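PDB 1FNU: exotoxin type A from Streptococcus pyogenes phage T12, which probably acts as a secreted superantigen toxin of the staphylococcal and streptococcal family, a virulence factor associated with scarlet fever. Local coordinates for residues I172-I175 against S181-F184; E144-V149 against M199-N204; C98-V103 against T193-L198; V119-S122 against S128-F131. One frame throughout, in Å; residues are numbered along the deposited sequence.

Contact 1 of 4, residues I172-I175 against S181-F184; sequences IKFI and SFWF
F174 and F182 meet across two antiparallel strands. The CB of F174 sits over one face of the F182 ring, 3.8 Å from the ring centroid and displaced toward the rim, which makes a CH-pi contact. Next along the side chain, F174 CG lies 3.8 Å from F182 CE1. Farther out, F174 CD2 comes within 3.5 Å of F182 CE1; the two rings are tilted by 29° and slid apart, so they barely overlap. One atom farther along the same flank, F174 CE2 reaches F184 CE2 at 3.6 Å, where the two rings meet obliquely. The F182 ring can lie beneath F174 CB because its CG stands between its own backbone N and carbonyl carbon (chi1 56°), a setting that swings the ring back toward the neighbouring strand. I172 runs alongside F184 and lays CG2 on F184 CB at 3.7 Å. These large apolar groups suit a face covered by helix 142-157, where A142 and D146 touch F184.

The backbones are joined by paired bonds at I172 with F184 and at F174 with F182; the straightest is F174 N to F182 O at 2.8 Å, with 169° at the hydrogen. On the other face, extended K173 passes its CE 3.7 Å from S181 OG, while its NZ pairs with D3, outside the hairpin, in a salt bridge. The W183 indole leads away and its NE1 bonds to Q2 O. Long amphipathic groups fit this side, where the N-terminal residues lie. The whole is an antiparallel beta hairpin with an aromatic cluster on its helix-facing side, at the edge of the beta-grasp sheet.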
loop_
_atom_site.group_PDB
_atom_site.type_symbol
_atom_site.label_atom_id
_atom_site.label_comp_id
_atom_site.label_asym_id
_atom_site.label_seq_id
_atom_site.Cartn_x
_atom_site.Cartn_y
_atom_site.Cartn_z
ATOM N N ILE A 172 -18.176 14.580 -22.434
ATOM C CA ILE A 172 -19.454 13.966 -22.782
ATOM C C ILE A 172 -20.437 14.692 -21.873
ATOM O O ILE A 172 -20.140 14.939 -20.686
ATOM C CB ILE A 172 -19.427 12.477 -22.511
ATOM C CG1 ILE A 172 -20.779 11.868 -22.895
ATOM C CG2 ILE A 172 -19.070 12.231 -21.042
ATOM C CD1 ILE A 172 -20.791 10.381 -22.842
ATOM N N LYS A 173 -21.575 15.054 -22.442
ATOM C CA LYS A 173 -22.582 15.825 -21.726
ATOM C C LYS A 173 -23.868 15.052 -21.698
ATOM O O LYS A 173 -24.309 14.527 -22.701
ATOM C CB LYS A 173 -22.816 17.177 -22.415
ATOM C CG LYS A 173 -24.018 17.989 -21.889
ATOM C CD LYS A 173 -24.214 19.327 -22.650
ATOM C CE LYS A 173 -25.379 20.184 -22.060
ATOM N NZ LYS A 173 -25.382 21.676 -22.495
ATOM N N PHE A 174 -24.421 14.954 -20.504
ATOM C CA PHE A 174 -25.652 14.237 -20.284
ATOM C C PHE A 174 -26.761 15.286 -20.053
ATOM O O PHE A 174 -26.609 16.245 -19.269
ATOM C CB PHE A 174 -25.472 13.291 -19.104
ATOM C CG PHE A 174 -24.692 12.049 -19.428
ATOM C CD1 PHE A 174 -25.274 11.043 -20.151
ATOM C CD2 PHE A 174 -23.355 11.897 -18.996
ATOM C CE1 PHE A 174 -24.571 9.889 -20.452
ATOM C CE2 PHE A 174 -22.648 10.767 -19.279
ATOM C CZ PHE A 174 -23.255 9.749 -20.014
ATOM N N ILE A 175 -27.865 15.113 -20.779
ATOM C CA ILE A 175 -28.992 16.035 -20.679
ATOM C C ILE A 175 -30.258 15.247 -20.290
ATOM O O ILE A 175 -30.898 14.639 -21.151
ATOM C CB ILE A 175 -29.203 16.748 -22.006
ATOM C CG1 ILE A 175 -27.844 17.201 -22.572
ATOM C CG2 ILE A 175 -30.075 18.035 -21.762
ATOM C CD1 ILE A 175 -27.941 17.459 -23.991
ATOM N N SER A 181 -28.174 19.480 -16.517
ATOM C CA SER A 181 -27.351 18.692 -17.454
ATOM C C SER A 181 -25.975 18.550 -16.704
ATOM O O SER A 181 -25.734 19.263 -15.708
ATOM C CB SER A 181 -27.162 19.491 -18.763
ATOM O OG SER A 181 -26.382 20.688 -18.504
ATOM N N PHE A 182 -25.112 17.611 -17.122
ATOM C CA PHE A 182 -23.773 17.484 -16.505
ATOM C C PHE A 182 -22.740 16.900 -17.483
ATOM O O PHE A 182 -23.083 16.391 -18.572
ATOM C CB PHE A 182 -23.813 16.695 -15.139
ATOM C CG PHE A 182 -24.420 15.331 -15.229
ATOM C CD1 PHE A 182 -23.675 14.232 -15.588
ATOM C CD2 PHE A 182 -25.783 15.173 -15.071
ATOM C CE1 PHE A 182 -24.273 12.993 -15.804
ATOM C CE2 PHE A 182 -26.428 13.930 -15.286
ATOM C CZ PHE A 182 -25.672 12.833 -15.658
ATOM N N TRP A 183 -21.463 16.954 -17.133
ATOM C CA TRP A 183 -20.573 16.434 -18.121
ATOM C C TRP A 183 -19.356 15.852 -17.464
ATOM O O TRP A 183 -19.145 16.103 -16.275
ATOM C CB TRP A 183 -20.200 17.528 -19.149
ATOM C CG TRP A 183 -19.659 18.731 -18.537
ATOM C CD1 TRP A 183 -20.333 19.863 -18.173
ATOM C CD2 TRP A 183 -18.288 18.946 -18.181
ATOM N NE1 TRP A 183 -19.456 20.782 -17.617
ATOM C CE2 TRP A 183 -18.196 20.236 -17.610
ATOM C CE3 TRP A 183 -17.118 18.166 -18.293
ATOM C CZ2 TRP A 183 -16.972 20.774 -17.144
ATOM C CZ3 TRP A 183 -15.889 18.712 -17.824
ATOM C CH2 TRP A 183 -15.833 19.998 -17.262
ATOM N N PHE A 184 -18.636 15.006 -18.212
ATOM C CA PHE A 184 -17.413 14.363 -17.714
ATOM C C PHE A 184 -16.281 14.685 -18.715
ATOM O O PHE A 184 -16.487 14.585 -19.935
ATOM C CB PHE A 184 -17.539 12.823 -17.682
ATOM C CG PHE A 184 -18.674 12.288 -16.851
ATOM C CD1 PHE A 184 -19.027 12.861 -15.675
ATOM C CD2 PHE A 184 -19.355 11.151 -17.268
ATOM C CE1 PHE A 184 -20.068 12.313 -14.915
ATOM C CE2 PHE A 184 -20.406 10.608 -16.470
ATOM C CZ PHE A 184 -20.725 11.206 -15.329
#

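Contact 2 of 4, residues E144-V149 against M199-N204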
loop_
_atom_site.group_PDB
_atom_site.type_symbol
_atom_site.label_atom_id
_atom_site.label_comp_id
_atom_site.label_asym_id
_atom_site.label_seq_id
_atom_site.Cartn_x
_atom_site.Cartn_y
_atom_site.Cartn_z
ATOM N N GLU A 144 -22.502 3.787 -16.923
ATOM C CA GLU A 144 -22.667 2.749 -17.910
ATOM C C GLU A 144 -22.712 3.290 -19.372
ATOM O O GLU A 144 -22.110 2.737 -20.323
ATOM C CB GLU A 144 -23.927 1.926 -17.585
ATOM C CG GLU A 144 -24.447 1.131 -18.737
ATOM C CD GLU A 144 -25.660 0.234 -18.364
ATOM O OE1 GLU A 144 -25.944 0.065 -17.155
ATOM O OE2 GLU A 144 -26.312 -0.326 -19.289
ATOM N N LEU A 145 -23.375 4.408 -19.530
ATOM C CA LEU A 145 -23.537 4.959 -20.888
ATOM C C LEU A 145 -22.239 5.538 -21.433
ATOM O O LEU A 145 -21.947 5.366 -22.621
ATOM C CB LEU A 145 -24.618 5.993 -20.846
ATOM C CG LEU A 145 -25.966 5.362 -20.453
ATOM C CD1 LEU A 145 -26.906 6.491 -20.357
ATOM C CD2 LEU A 145 -26.508 4.439 -21.420
ATOM N N ASP A 146 -21.477 6.175 -20.554
ATOM C CA ASP A 146 -20.130 6.767 -20.866
ATOM C C ASP A 146 -19.212 5.589 -21.226
ATOM O O ASP A 146 -18.539 5.602 -22.252
ATOM C CB ASP A 146 -19.673 7.519 -19.636
ATOM C CG ASP A 146 -18.395 8.289 -19.836
ATOM O OD1 ASP A 146 -18.116 8.729 -20.981
ATOM O OD2 ASP A 146 -17.681 8.502 -18.825
ATOM N N TYR A 147 -19.244 4.514 -20.443
ATOM C CA TYR A 147 -18.391 3.401 -20.798
ATOM C C TYR A 147 -18.696 3.014 -22.216
ATOM O O TYR A 147 -17.818 2.975 -23.029
ATOM C CB TYR A 147 -18.590 2.179 -19.928
ATOM C CG TYR A 147 -17.805 1.053 -20.525
ATOM C CD1 TYR A 147 -16.401 0.994 -20.403
ATOM C CD2 TYR A 147 -18.435 0.078 -21.288
ATOM C CE1 TYR A 147 -15.646 -0.014 -21.061
ATOM C CE2 TYR A 147 -17.677 -0.958 -21.951
ATOM C CZ TYR A 147 -16.292 -0.995 -21.843
ATOM O OH TYR A 147 -15.612 -2.054 -22.565
ATOM N N LYS A 148 -19.954 2.667 -22.515
ATOM C CA LYS A 148 -20.281 2.334 -23.906
ATOM C C LYS A 148 -19.932 3.439 -24.939
ATOM O O LYS A 148 -19.463 3.154 -26.025
ATOM C CB LYS A 148 -21.760 1.966 -23.985
ATOM C CG LYS A 148 -21.966 0.645 -23.243
ATOM C CD LYS A 148 -23.464 0.387 -22.901
ATOM C CE LYS A 148 -23.812 -1.093 -22.676
ATOM N NZ LYS A 148 -25.188 -1.308 -22.051
ATOM N N VAL A 149 -20.112 4.706 -24.612
ATOM C CA VAL A 149 -19.751 5.693 -25.626
ATOM C C VAL A 149 -18.238 5.569 -25.873
ATOM O O VAL A 149 -17.777 5.509 -27.017
ATOM C CB VAL A 149 -20.061 7.102 -25.132
ATOM C CG1 VAL A 149 -19.380 8.176 -26.046
ATOM C CG2 VAL A 149 -21.576 7.296 -25.096
ATOM N N MET A 199 -13.405 8.881 -9.937
ATOM C CA MET A 199 -14.276 9.487 -8.973
ATOM C C MET A 199 -15.313 10.296 -9.747
ATOM O O MET A 199 -16.254 10.718 -9.141
ATOM C CB MET A 199 -13.485 10.320 -7.948
ATOM C CG MET A 199 -12.681 9.425 -6.959
ATOM S SD MET A 199 -11.565 10.361 -5.816
ATOM C CE MET A 199 -12.633 11.088 -4.781
ATOM N N ILE A 200 -15.190 10.481 -11.065
ATOM C CA ILE A 200 -16.328 11.138 -11.751
ATOM C C ILE A 200 -17.615 10.277 -11.643
ATOM O O ILE A 200 -18.725 10.771 -11.883
ATOM C CB ILE A 200 -16.028 11.393 -13.272
ATOM C CG1 ILE A 200 -15.583 10.071 -13.901
ATOM C CG2 ILE A 200 -15.014 12.612 -13.389
ATOM C CD1 ILE A 200 -15.581 9.997 -15.409
ATOM N N TYR A 201 -17.484 9.006 -11.260
ATOM C CA TYR A 201 -18.642 8.097 -11.118
ATOM C C TYR A 201 -19.099 7.843 -9.688
ATOM O O TYR A 201 -20.072 7.062 -9.413
ATOM C CB TYR A 201 -18.308 6.711 -11.690
ATOM C CG TYR A 201 -17.904 6.779 -13.090
ATOM C CD1 TYR A 201 -18.590 7.601 -13.987
ATOM C CD2 TYR A 201 -16.828 5.990 -13.561
ATOM C CE1 TYR A 201 -18.221 7.622 -15.331
ATOM C CE2 TYR A 201 -16.457 5.994 -14.881
ATOM C CZ TYR A 201 -17.148 6.797 -15.774
ATOM O OH TYR A 201 -16.745 6.749 -17.087
ATOM N N LYS A 202 -18.371 8.452 -8.767
ATOM C CA LYS A 202 -18.681 8.233 -7.374
ATOM C C LYS A 202 -20.108 8.634 -6.951
ATOM O O LYS A 202 -20.683 7.985 -6.059
ATOM C CB LYS A 202 -17.666 8.998 -6.489
ATOM C CG LYS A 202 -17.470 8.436 -5.089
ATOM C CD LYS A 202 -16.342 9.189 -4.329
ATOM C CE LYS A 202 -16.877 10.042 -3.132
ATOM N NZ LYS A 202 -17.188 9.317 -1.895
ATOM N N ASP A 203 -20.683 9.662 -7.576
ATOM C CA ASP A 203 -21.989 10.119 -7.091
ATOM C C ASP A 203 -23.097 9.231 -7.610
ATOM O O ASP A 203 -24.234 9.491 -7.344
ATOM C CB ASP A 203 -22.274 11.595 -7.417
ATOM C CG ASP A 203 -22.380 11.890 -8.928
ATOM O OD1 ASP A 203 -22.616 10.973 -9.779
ATOM O OD2 ASP A 203 -22.246 13.111 -9.269
ATOM N N ASN A 204 -22.713 8.189 -8.348
ATOM C CA ASN A 204 -23.647 7.189 -8.857
ATOM C C ASN A 204 -24.774 7.780 -9.659
ATOM O O ASN A 204 -25.850 7.215 -9.688
ATOM C CB ASN A 204 -24.203 6.437 -7.660
ATOM C CG ASN A 204 -24.735 5.082 -7.998
ATOM O OD1 ASN A 204 -24.119 4.278 -8.717
ATOM N ND2 ASN A 204 -25.887 4.777 -7.398
#
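D146 holds CG anti to its backbone N (chi1 -174°), and Y201 holds its ring anti to the carbonyl carbon (chi1 -57°); the carboxylate thereby leaves helix 142-157 toward the loop, and the phenol reaches back to it. The helix is the one that packs on the sheet of the beta-grasp domain, and residues 199-201 end a 3-10 segment that runs into a type I beta turn from Y201 to N204. Y201 suits its place because a rigid ring carries a hydroxyl far from the loop backbone, and D146 because its short side chain presents an acceptor close to the helix.

The two side chains cross at about a right angle. I200 CG1 packs over the centre of one face of the Y201 ring. Both polar groups are buried and have second partners: D146 OD2 forms a salt bridge with R150 one helical turn on, and Y201 OH bonds to Y25 OH. The arginine would be expected to stabilise the negative charge of the aspartate. The phenol donates from Y201 OH to D146 OD2 over 2.6 Å, approaching from above the carboxylate plane, 38° out of it.

Contact 3 of 4, residues C98-V103 against T193-L198; sequences CIYGGV and TQSKYL
Y100, the last residue before its strand is interrupted at G101 and G102, carries the contact by reaching across to S195 and L198 on and just after the short helix 194-197. The apolar part comes first. The ring crosses the side chain of L198 at about a right angle, and Y100 CD2 rests 3.8 Å from L198 CB. With CG anti to the carbonyl carbon (chi1 -76°), the ring extends over the end of the helix. A tyrosine suits this position because its flat hydrocarbon ring can pack on leucine while its tip remains polar.

The polar part lies mainly at that tip. Y100 OH and S195 OG share a hydrogen bond of 3.1 Å in which either hydroxyl may be the donor, and Y100 OH is also 3.0 Å from S195 O. At the base of the side chain, Y100 CB lies 3.6 Å from the carbonyl oxygen L198 O.

The helix itself is started by T193, the N-cap residue, whose OG1 accepts from K196 N at 3.2 Å, a bond suited to a short beta-hydroxyl. At this same end of the helix, Q194 N donates to E94 of the third subunit.

The arrangement is interdomain packing, in which a strand of the OB-fold domain meets a short helix of the beta-grasp domain in this two-domain toxin fold.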
loop_
_atom_site.group_PDB
_atom_site.type_symbol
_atom_site.label_atom_id
_atom_site.label_comp_id
_atom_site.label_asym_id
_atom_site.label_seq_id
_atom_site.Cartn_x
_atom_site.Cartn_y
_atom_site.Cartn_z
ATOM N N CYS A 98 -12.097 -2.679 -8.011
ATOM C CA CYS A 98 -12.808 -1.573 -7.433
ATOM C C CYS A 98 -13.451 -0.711 -8.480
ATOM O O CYS A 98 -12.957 -0.584 -9.581
ATOM C CB CYS A 98 -11.865 -0.681 -6.599
ATOM S SG CYS A 98 -11.232 -1.311 -4.986
ATOM N N ILE A 99 -14.579 -0.136 -8.102
ATOM C CA ILE A 99 -15.315 0.802 -8.938
ATOM C C ILE A 99 -15.886 1.954 -8.083
ATOM O O ILE A 99 -15.831 1.947 -6.855
ATOM C CB ILE A 99 -16.524 0.105 -9.702
ATOM C CG1 ILE A 99 -17.629 -0.444 -8.722
ATOM C CG2 ILE A 99 -16.032 -1.069 -10.577
ATOM C CD1 ILE A 99 -18.967 -0.788 -9.506
ATOM N N TYR A 100 -16.400 2.968 -8.770
ATOM C CA TYR A 100 -17.055 4.063 -8.106
ATOM C C TYR A 100 -18.469 4.008 -8.702
ATOM O O TYR A 100 -18.661 3.678 -9.896
ATOM C CB TYR A 100 -16.396 5.388 -8.399
ATOM C CG TYR A 100 -15.101 5.591 -7.633
ATOM C CD1 TYR A 100 -15.078 6.106 -6.323
ATOM C CD2 TYR A 100 -13.891 5.257 -8.238
ATOM C CE1 TYR A 100 -13.851 6.285 -5.641
ATOM C CE2 TYR A 100 -12.688 5.416 -7.597
ATOM C CZ TYR A 100 -12.660 5.915 -6.337
ATOM O OH TYR A 100 -11.458 6.084 -5.791
ATOM N N GLY A 101 -19.441 4.235 -7.822
ATOM C CA GLY A 101 -20.838 4.170 -8.210
ATOM C C GLY A 101 -21.237 2.909 -8.944
ATOM O O GLY A 101 -20.914 1.788 -8.512
ATOM N N GLY A 102 -21.940 3.101 -10.069
ATOM C CA GLY A 102 -22.401 2.018 -10.935
ATOM C C GLY A 102 -23.509 1.103 -10.402
ATOM O O GLY A 102 -23.659 -0.008 -10.847
ATOM N N VAL A 103 -24.269 1.578 -9.434
ATOM C CA VAL A 103 -25.284 0.756 -8.789
ATOM C C VAL A 103 -26.735 1.165 -9.073
ATOM O O VAL A 103 -27.073 2.329 -8.880
ATOM C CB VAL A 103 -25.090 0.869 -7.262
ATOM C CG1 VAL A 103 -26.329 0.232 -6.510
ATOM C CG2 VAL A 103 -23.766 0.198 -6.860
ATOM N N THR A 193 -3.931 9.250 -11.249
ATOM C CA THR A 193 -4.053 7.813 -11.022
ATOM C C THR A 193 -5.467 7.493 -11.451
ATOM O O THR A 193 -6.412 8.350 -11.385
ATOM C CB THR A 193 -3.924 7.354 -9.499
ATOM O OG1 THR A 193 -4.931 8.020 -8.738
ATOM C CG2 THR A 193 -2.562 7.608 -8.958
ATOM N N GLN A 194 -5.631 6.254 -11.866
ATOM C CA GLN A 194 -6.938 5.754 -12.303
ATOM C C GLN A 194 -8.014 5.907 -11.175
ATOM O O GLN A 194 -9.204 6.294 -11.410
ATOM C CB GLN A 194 -6.770 4.282 -12.716
ATOM C CG GLN A 194 -6.090 4.070 -14.043
ATOM C CD GLN A 194 -5.693 2.589 -14.231
ATOM O OE1 GLN A 194 -5.593 2.043 -15.359
ATOM N NE2 GLN A 194 -5.453 1.930 -13.105
ATOM N N SER A 195 -7.570 5.645 -9.954
ATOM C CA SER A 195 -8.424 5.711 -8.778
ATOM C C SER A 195 -9.016 7.124 -8.590
ATOM O O SER A 195 -10.188 7.258 -8.250
ATOM C CB SER A 195 -7.618 5.341 -7.522
ATOM O OG SER A 195 -8.432 5.446 -6.371
ATOM N N LYS A 196 -8.173 8.142 -8.722
ATOM C CA LYS A 196 -8.621 9.515 -8.571
ATOM C C LYS A 196 -9.548 9.996 -9.734
ATOM O O LYS A 196 -10.602 10.581 -9.485
ATOM C CB LYS A 196 -7.423 10.467 -8.409
ATOM C CG LYS A 196 -6.895 10.930 -9.799
ATOM C CD LYS A 196 -5.824 12.152 -9.944
ATOM C CE LYS A 196 -6.230 13.480 -9.167
ATOM N NZ LYS A 196 -7.591 14.206 -9.556
ATOM N N TYR A 197 -9.188 9.627 -10.966
ATOM C CA TYR A 197 -9.887 9.954 -12.186
ATOM C C TYR A 197 -11.294 9.361 -12.159
ATOM O O TYR A 197 -12.269 10.039 -12.543
ATOM C CB TYR A 197 -9.219 9.335 -13.433
ATOM C CG TYR A 197 -9.966 9.667 -14.716
ATOM C CD1 TYR A 197 -10.013 10.984 -15.185
ATOM C CD2 TYR A 197 -10.783 8.706 -15.341
ATOM C CE1 TYR A 197 -10.853 11.354 -16.199
ATOM C CE2 TYR A 197 -11.619 9.069 -16.356
ATOM C CZ TYR A 197 -11.659 10.402 -16.775
ATOM O OH TYR A 197 -12.520 10.770 -17.794
ATOM N N LEU A 198 -11.426 8.112 -11.690
ATOM C CA LEU A 198 -12.723 7.442 -11.759
ATOM C C LEU A 198 -13.814 7.949 -10.784
ATOM O O LEU A 198 -15.000 7.556 -10.860
ATOM C CB LEU A 198 -12.483 5.897 -11.693
ATOM C CG LEU A 198 -11.840 5.295 -12.994
ATOM C CD1 LEU A 198 -11.486 3.838 -12.803
ATOM C CD2 LEU A 198 -12.881 5.395 -14.170
#

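Contact 4 of 4, residues V119-S122 against S128-F131; sequences VKVS and SLSF
F131 turns its ring back over V119 on the adjoining strand, because its CG stands between the backbone N and the carbonyl carbon (chi1 58°). One face of the ring is thereby set against V119 CB, 3.9 Å from the centroid and only 14° off the ring normal, a CH-pi contact.

V119 and V121 share one rotamer, with CG1 anti to the backbone N. In V121 this sends CG2 toward two neighbours: it meets the edge of the F131 ring at CE1, near the ring plane, and L129 CD1 alongside. The 3.3 Å approach of V121 CG2 to L129 CD1 and the strained chi1 of L129 (96°) make the exact placement of the leucine doubtful. Beta-branched valines suit an extended strand, and the broad phenylalanine can reach over them toward helix 142-157, where V149 touches both V119 and F131 and Y152 stacks on F131.

The backbone pairing is uneven. V119 N to F131 O is short at 2.6 Å, whereas F131 N to V119 O is weak at 3.4 Å, as is the L129 N bond to V121 O. S128 and L129 both face V121, forming a classic beta bulge. With half of the cross-strand bonds weak, apolar packing on the helix-facing side probably contributes much to the cohesion of this hairpin, while K120 and S130 place polar groups on the opposite face.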
loop_
_atom_site.group_PDB
_atom_site.type_symbol
_atom_site.label_atom_id
_atom_site.label_comp_id
_atom_site.label_asym_id
_atom_site.label_seq_id
_atom_site.Cartn_x
_atom_site.Cartn_y
_atom_site.Cartn_z
ATOM N N VAL A 119 -26.150 8.879 -30.084
ATOM C CA VAL A 119 -25.095 9.719 -29.517
ATOM C C VAL A 119 -24.589 10.717 -30.529
ATOM O O VAL A 119 -24.072 10.333 -31.557
ATOM C CB VAL A 119 -23.904 8.830 -28.979
ATOM C CG1 VAL A 119 -22.783 9.699 -28.468
ATOM C CG2 VAL A 119 -24.401 7.888 -27.872
ATOM N N LYS A 120 -24.741 11.997 -30.210
ATOM C CA LYS A 120 -24.329 13.087 -31.069
ATOM C C LYS A 120 -22.907 13.523 -30.864
ATOM O O LYS A 120 -22.600 14.121 -29.847
ATOM C CB LYS A 120 -25.229 14.298 -30.870
ATOM C CG LYS A 120 -26.573 14.239 -31.664
ATOM C CD LYS A 120 -27.394 15.516 -31.383
ATOM C CE LYS A 120 -28.921 15.290 -31.443
ATOM N NZ LYS A 120 -29.638 16.273 -30.493
ATOM N N VAL A 121 -22.053 13.263 -31.849
ATOM C CA VAL A 121 -20.676 13.679 -31.733
ATOM C C VAL A 121 -20.308 14.867 -32.618
ATOM O O VAL A 121 -20.584 14.862 -33.823
ATOM C CB VAL A 121 -19.699 12.523 -32.083
ATOM C CG1 VAL A 121 -18.254 12.993 -31.869
ATOM C CG2 VAL A 121 -19.976 11.275 -31.219
ATOM N N SER A 122 -19.695 15.890 -32.002
ATOM C CA SER A 122 -19.177 17.071 -32.702
ATOM C C SER A 122 -17.673 16.975 -32.585
ATOM O O SER A 122 -17.170 16.492 -31.581
ATOM C CB SER A 122 -19.553 18.385 -32.032
ATOM O OG SER A 122 -20.943 18.563 -32.045
ATOM N N SER A 128 -19.942 15.592 -36.857
ATOM C CA SER A 128 -19.667 14.687 -37.921
ATOM C C SER A 128 -20.133 13.280 -37.763
ATOM O O SER A 128 -19.939 12.496 -38.698
ATOM C CB SER A 128 -18.170 14.714 -38.202
ATOM O OG SER A 128 -17.497 15.068 -37.006
ATOM N N LEU A 129 -20.672 12.904 -36.605
ATOM C CA LEU A 129 -21.165 11.527 -36.466
ATOM C C LEU A 129 -22.114 11.241 -35.338
ATOM O O LEU A 129 -22.114 11.893 -34.282
ATOM C CB LEU A 129 -20.043 10.458 -36.367
ATOM C CG LEU A 129 -19.424 9.815 -35.092
ATOM C CD1 LEU A 129 -20.477 9.588 -34.002
ATOM C CD2 LEU A 129 -18.778 8.428 -35.424
ATOM N N SER A 130 -22.923 10.235 -35.619
ATOM C CA SER A 130 -23.885 9.715 -34.696
ATOM C C SER A 130 -23.739 8.235 -34.743
ATOM O O SER A 130 -23.485 7.671 -35.806
ATOM C CB SER A 130 -25.322 10.059 -35.088
ATOM O OG SER A 130 -25.587 11.405 -34.810
ATOM N N PHE A 131 -23.851 7.626 -33.569
ATOM C CA PHE A 131 -23.856 6.188 -33.413
ATOM C C PHE A 131 -24.833 5.950 -32.253
ATOM O O PHE A 131 -25.260 6.881 -31.557
ATOM C CB PHE A 131 -22.479 5.598 -33.108
ATOM C CG PHE A 131 -21.819 6.128 -31.868
ATOM C CD1 PHE A 131 -21.144 7.349 -31.877
ATOM C CD2 PHE A 131 -21.851 5.385 -30.690
ATOM C CE1 PHE A 131 -20.501 7.838 -30.744
ATOM C CE2 PHE A 131 -21.200 5.875 -29.523
ATOM C CZ PHE A 131 -20.533 7.085 -29.552
#

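Along the chain the order begins with the strand of 98-103, followed by contact 4, then the helix of contact 2, contact 1, and finally the second segments of contacts 3 and 2. Contacts 1 and 4 are hairpins of one mixed beta-grasp sheet, their centres 15 Å apart, each including one of its outermost strands. Helix 142-157 ties them together: D146 touches F184 and I172, while V149 touches F131 and V119. Contact 2 lies about 2 Å from the chain's centre; its centre is 9 Å from that of contact 3, and its N204 OD1 probably accepts from V103 N of contact 3. A packed path therefore runs from the beta-grasp sheet through its helix and the 199-204 loop to the OB-fold domain.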